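PDB 6KIA: enoyl-acyl carrier protein reductase from Uncultured bacterium, which probably catalyses the NADH-dependent reduction of enoyl-acyl carrier protein in fatty acid synthesis, and is associated with triclosan resistance. Local coordinates for residues A[430-433]-A[434-438]; A[211-214]-A[215-218]. All coordinates share one frame; numbering follows the deposited sequence.

Contact 1: A[430-433]-A[434-438]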
loop_
_atom_site.group_PDB
_atom_site.type_symbol
_atom_site.label_atom_id
_atom_site.label_comp_id
_atom_site.label_asym_id
_atom_site.label_seq_id
_atom_site.Cartn_x
_atom_site.Cartn_y
_atom_site.Cartn_z
ATOM N N ALA A 430 -16.423 5.702 -5.646
ATOM C CA ALA A 430 -17.194 6.253 -6.754
ATOM C C ALA A 430 -18.119 7.367 -6.253
ATOM O O ALA A 430 -18.235 8.419 -6.898
ATOM C CB ALA A 430 -17.986 5.133 -7.451
ATOM N N LYS A 431 -18.757 7.152 -5.106
ATOM C CA LYS A 431 -19.595 8.207 -4.498
ATOM C C LYS A 431 -18.792 9.495 -4.266
ATOM O O LYS A 431 -19.225 10.594 -4.661
ATOM C CB LYS A 431 -20.183 7.751 -3.161
ATOM C CG LYS A 431 -21.253 6.683 -3.242
ATOM C CD LYS A 431 -21.819 6.379 -1.868
ATOM C CE LYS A 431 -23.007 5.440 -1.954
ATOM N NZ LYS A 431 -23.435 5.014 -0.598
ATOM N N GLN A 432 -17.629 9.348 -3.635
ATOM C CA GLN A 432 -16.729 10.475 -3.388
ATOM C C GLN A 432 -16.323 11.172 -4.715
ATOM O O GLN A 432 -16.351 12.402 -4.821
ATOM C CB GLN A 432 -15.470 10.010 -2.614
ATOM C CG GLN A 432 -14.478 11.108 -2.513
ATOM C CD GLN A 432 -14.889 12.155 -1.473
ATOM O OE1 GLN A 432 -15.282 11.822 -0.358
ATOM N NE2 GLN A 432 -14.953 13.397 -1.901
ATOM N N LEU A 433 -15.971 10.400 -5.740
ATOM C CA LEU A 433 -15.488 11.017 -6.973
ATOM C C LEU A 433 -16.620 11.737 -7.731
ATOM O O LEU A 433 -16.423 12.825 -8.273
ATOM C CB LEU A 433 -14.880 9.948 -7.887
ATOM C CG LEU A 433 -13.512 9.397 -7.460
ATOM C CD1 LEU A 433 -13.195 8.098 -8.190
ATOM C CD2 LEU A 433 -12.468 10.479 -7.746
ATOM N N ASN A 434 -17.814 11.164 -7.717
ATOM C CA ASN A 434 -18.922 11.816 -8.399
ATOM C C ASN A 434 -19.304 13.083 -7.655
ATOM O O ASN A 434 -19.608 14.091 -8.280
ATOM C CB ASN A 434 -20.094 10.860 -8.568
ATOM C CG ASN A 434 -19.881 9.899 -9.739
ATOM O OD1 ASN A 434 -19.179 10.221 -10.714
ATOM N ND2 ASN A 434 -20.437 8.707 -9.624
ATOM N N LEU A 435 -19.202 13.045 -6.323
ATOM C CA LEU A 435 -19.573 14.208 -5.522
ATOM C C LEU A 435 -18.590 15.367 -5.710
ATOM O O LEU A 435 -19.013 16.509 -5.907
ATOM C CB LEU A 435 -19.656 13.807 -4.048
ATOM C CG LEU A 435 -20.056 14.864 -3.022
ATOM C CD1 LEU A 435 -21.536 15.167 -3.183
ATOM C CD2 LEU A 435 -19.756 14.293 -1.651
ATOM N N MET A 436 -17.289 15.067 -5.695
ATOM C CA MET A 436 -16.236 16.037 -5.996
ATOM C C MET A 436 -16.381 16.719 -7.321
ATOM O O MET A 436 -15.915 17.843 -7.479
ATOM C CB MET A 436 -14.844 15.381 -5.986
ATOM C CG MET A 436 -14.491 14.636 -4.757
ATOM S SD MET A 436 -12.994 13.699 -5.071
ATOM C CE MET A 436 -11.772 14.989 -5.324
ATOM N N HIS A 437 -16.997 16.035 -8.287
ATOM C CA HIS A 437 -17.058 16.560 -9.642
ATOM C C HIS A 437 -18.482 16.938 -10.016
ATOM O O HIS A 437 -18.819 17.008 -11.199
ATOM C CB HIS A 437 -16.523 15.528 -10.644
ATOM C CG HIS A 437 -15.056 15.282 -10.524
ATOM N ND1 HIS A 437 -14.538 14.339 -9.667
ATOM C CD2 HIS A 437 -13.993 15.863 -11.136
ATOM C CE1 HIS A 437 -13.219 14.338 -9.762
ATOM N NE2 HIS A 437 -12.863 15.255 -10.643
ATOM N N ARG A 438 -19.309 17.223 -9.011
ATOM C CA ARG A 438 -20.725 17.483 -9.261
ATOM C C ARG A 438 -20.957 18.747 -10.082
ATOM O O ARG A 438 -22.043 18.933 -10.635
ATOM C CB ARG A 438 -21.508 17.551 -7.943
ATOM C CG ARG A 438 -21.024 18.616 -6.962
ATOM C CD ARG A 438 -21.654 18.423 -5.584
ATOM N NE ARG A 438 -20.817 19.072 -4.570
ATOM C CZ ARG A 438 -20.931 20.348 -4.219
ATOM N NH1 ARG A 438 -21.862 21.112 -4.779
ATOM N NH2 ARG A 438 -20.103 20.859 -3.309
#

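Contact 2: A[211-214]-A[215-218]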
loop_
_atom_site.group_PDB
_atom_site.type_symbol
_atom_site.label_atom_id
_atom_site.label_comp_id
_atom_site.label_asym_id
_atom_site.label_seq_id
_atom_site.Cartn_x
_atom_site.Cartn_y
_atom_site.Cartn_z
ATOM N N ASN A 211 5.090 -3.931 11.608
ATOM C CA ASN A 211 5.649 -3.477 12.880
ATOM C C ASN A 211 6.099 -2.012 12.905
ATOM O O ASN A 211 6.097 -1.386 13.957
ATOM C CB ASN A 211 6.799 -4.391 13.275
ATOM C CG ASN A 211 6.321 -5.800 13.569
ATOM O OD1 ASN A 211 5.142 -6.013 13.855
ATOM N ND2 ASN A 211 7.226 -6.768 13.491
ATOM N N THR A 212 6.460 -1.464 11.750
ATOM C CA THR A 212 6.734 -0.036 11.627
ATOM C C THR A 212 5.560 0.842 12.117
ATOM O O THR A 212 5.792 1.939 12.622
ATOM C CB THR A 212 7.034 0.342 10.170
ATOM O OG1 THR A 212 6.004 -0.193 9.326
ATOM C CG2 THR A 212 8.364 -0.251 9.727
ATOM N N PHE A 213 4.314 0.386 11.937
ATOM C CA PHE A 213 3.144 1.119 12.438
ATOM C C PHE A 213 3.136 1.134 13.949
ATOM O O PHE A 213 2.819 2.152 14.566
ATOM C CB PHE A 213 1.855 0.498 11.897
ATOM C CG PHE A 213 0.628 1.358 12.036
ATOM C CD1 PHE A 213 0.627 2.707 11.661
ATOM C CD2 PHE A 213 -0.569 0.783 12.423
ATOM C CE1 PHE A 213 -0.542 3.475 11.742
ATOM C CE2 PHE A 213 -1.732 1.545 12.516
ATOM C CZ PHE A 213 -1.723 2.890 12.162
ATOM N N LEU A 214 3.493 -0.005 14.545
ATOM C CA LEU A 214 3.582 -0.084 15.995
ATOM C C LEU A 214 4.687 0.837 16.486
ATOM O O LEU A 214 4.517 1.515 17.496
ATOM C CB LEU A 214 3.851 -1.519 16.478
ATOM C CG LEU A 214 4.087 -1.623 17.995
ATOM C CD1 LEU A 214 2.800 -1.293 18.761
ATOM C CD2 LEU A 214 4.627 -2.990 18.395
ATOM N N HIS A 215 5.816 0.869 15.778
ATOM C CA HIS A 215 6.937 1.703 16.199
ATOM C C HIS A 215 6.573 3.164 16.064
ATOM O O HIS A 215 7.035 3.998 16.834
ATOM C CB HIS A 215 8.185 1.396 15.382
ATOM C CG HIS A 215 8.662 -0.005 15.564
ATOM N ND1 HIS A 215 8.631 -0.639 16.787
ATOM C CD2 HIS A 215 9.148 -0.908 14.678
ATOM C CE1 HIS A 215 9.082 -1.872 16.649
ATOM N NE2 HIS A 215 9.405 -2.060 15.381
ATOM N N LEU A 216 5.715 3.462 15.097
ATOM C CA LEU A 216 5.216 4.816 14.939
ATOM C C LEU A 216 4.337 5.205 16.109
ATOM O O LEU A 216 4.520 6.271 16.713
ATOM C CB LEU A 216 4.428 4.932 13.636
ATOM C CG LEU A 216 3.572 6.189 13.478
ATOM C CD1 LEU A 216 4.401 7.484 13.628
ATOM C CD2 LEU A 216 2.830 6.125 12.158
ATOM N N ILE A 217 3.412 4.323 16.462
ATOM C CA ILE A 217 2.479 4.615 17.539
ATOM C C ILE A 217 3.212 4.742 18.886
ATOM O O ILE A 217 2.948 5.661 19.680
ATOM C CB ILE A 217 1.376 3.545 17.612
ATOM C CG1 ILE A 217 0.454 3.695 16.387
ATOM C CG2 ILE A 217 0.535 3.722 18.881
ATOM C CD1 ILE A 217 -0.496 2.526 16.157
ATOM N N GLU A 218 4.106 3.805 19.159
ATOM C CA GLU A 218 4.874 3.838 20.413
ATOM C C GLU A 218 5.877 4.992 20.471
ATOM O O GLU A 218 6.044 5.641 21.504
ATOM C CB GLU A 218 5.595 2.506 20.609
ATOM C CG GLU A 218 4.647 1.437 21.088
ATOM C CD GLU A 218 5.303 0.071 21.176
ATOM O OE1 GLU A 218 6.484 -0.080 20.787
ATOM O OE2 GLU A 218 4.643 -0.840 21.694
#

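Contact 1: A[430-433]-A[434-438]
His437 ND1 donates to the backbone O of Leu433 over 2.8 Å, an N-H...O angle of 164° making the bond nearly straight. This is the C-terminal end of helix 426-436: His437 is the first residue to leave helical geometry. Its own backbone N also reaches Leu433 O, at 3.3 Å, but that bond is weak, and the imidazole N-H supplies the stronger of the two donors gripping this carbonyl. The oxygen lies almost in the ring plane, so it is met at the ring edge. With CG beside the backbone N (chi1 -68°), the ring folds back along the helix and can reach it. Outside the two segments the same ring stacks on Trp321 of helix 320-331, which together with the ND1 bond fixes its orientation.

One turn earlier the bonding is regular: Asn434 N to Ala430 O, Leu435 N to Lys431 O and Met436 N to Gln432 O. The amide of Asn434 is used elsewhere, ND2 donating to the carbonyls of Leu313 and Glu316 and so tying this last turn to the end of helix 309-315.

On the side turned to helix 394-413, Gln432 and Met436 cross at an angle. Gln432 bends at its second torsion, which brings NE2 to 3.1 Å from Met436 CG, while its CG lies 3.9 Å from Met436 SD. The sulfur also touches Leu433, whose CD2 approaches Met436 SD to 4.2 Å.

Contact 2: A[211-214]-A[215-218]
Leu214 and Glu218 lie one helical turn apart and touch through the leucine branches and the carboxylate end of the glutamate. Leu214 CD1 is 3.5 Å from Glu218 OE2, and Leu214 CG is 3.8 Å from Glu218 CD, so the leucine branch and the carboxylate meet where the two side chains cross at a slant. CG of Glu218 stands beside its backbone N (chi1 -77°) and the chain is extended beyond it, which carries the carboxylate back over Leu214. In the backbone of the same pair, Glu218 N also donates to Leu214 O at 2.9 Å.

His215 folds back the same way, over the preceding turn. Asn211 O sits 3.1 Å above one face of the imidazole, offset toward its rim and nearest to CD2, while also accepting the backbone N-H of His215. The carbonyl therefore meets a ring face and an amide at once.

All of this lies within helix 196-219, which in this Rossmann-type protein packs against strand 234-240 of the mixed, largely parallel sheet and against helices 120-146 and 263-278.

Phe213 faces that sheet, touching Tyr236 and Ala238, and makes an edge-to-face contact with His159. Ile217 CD1 sits over one face of the phenyl ring, 4.1 Å from its centroid and 15° off the ring normal, the geometry of a CH-pi contact. Leu216 adds a methyl from the following turn, its CD2 coming within 4.1 Å of Phe213 CD1.

In the fold
Each contact lies within one helix, contact 2 inside helix 196-219 and contact 1 at the end of helix 426-436, and they do not touch: their centres are 33 Å apart and their nearest atoms about 21 Å. The largely buried contact 2 lies on a helix that packs on the sheet, about 16 Å from the centre of the chain, whereas residues 430-438 end the last helix, about 23 Å out. Strand 421-423, just before helix 426-436, pairs with 283-287, which pairs with 234-240, the strand touched by contact 2. Contact 2 is also near the cofactor, the side chain of Thr212 lying about 6 Å from the bound NADH.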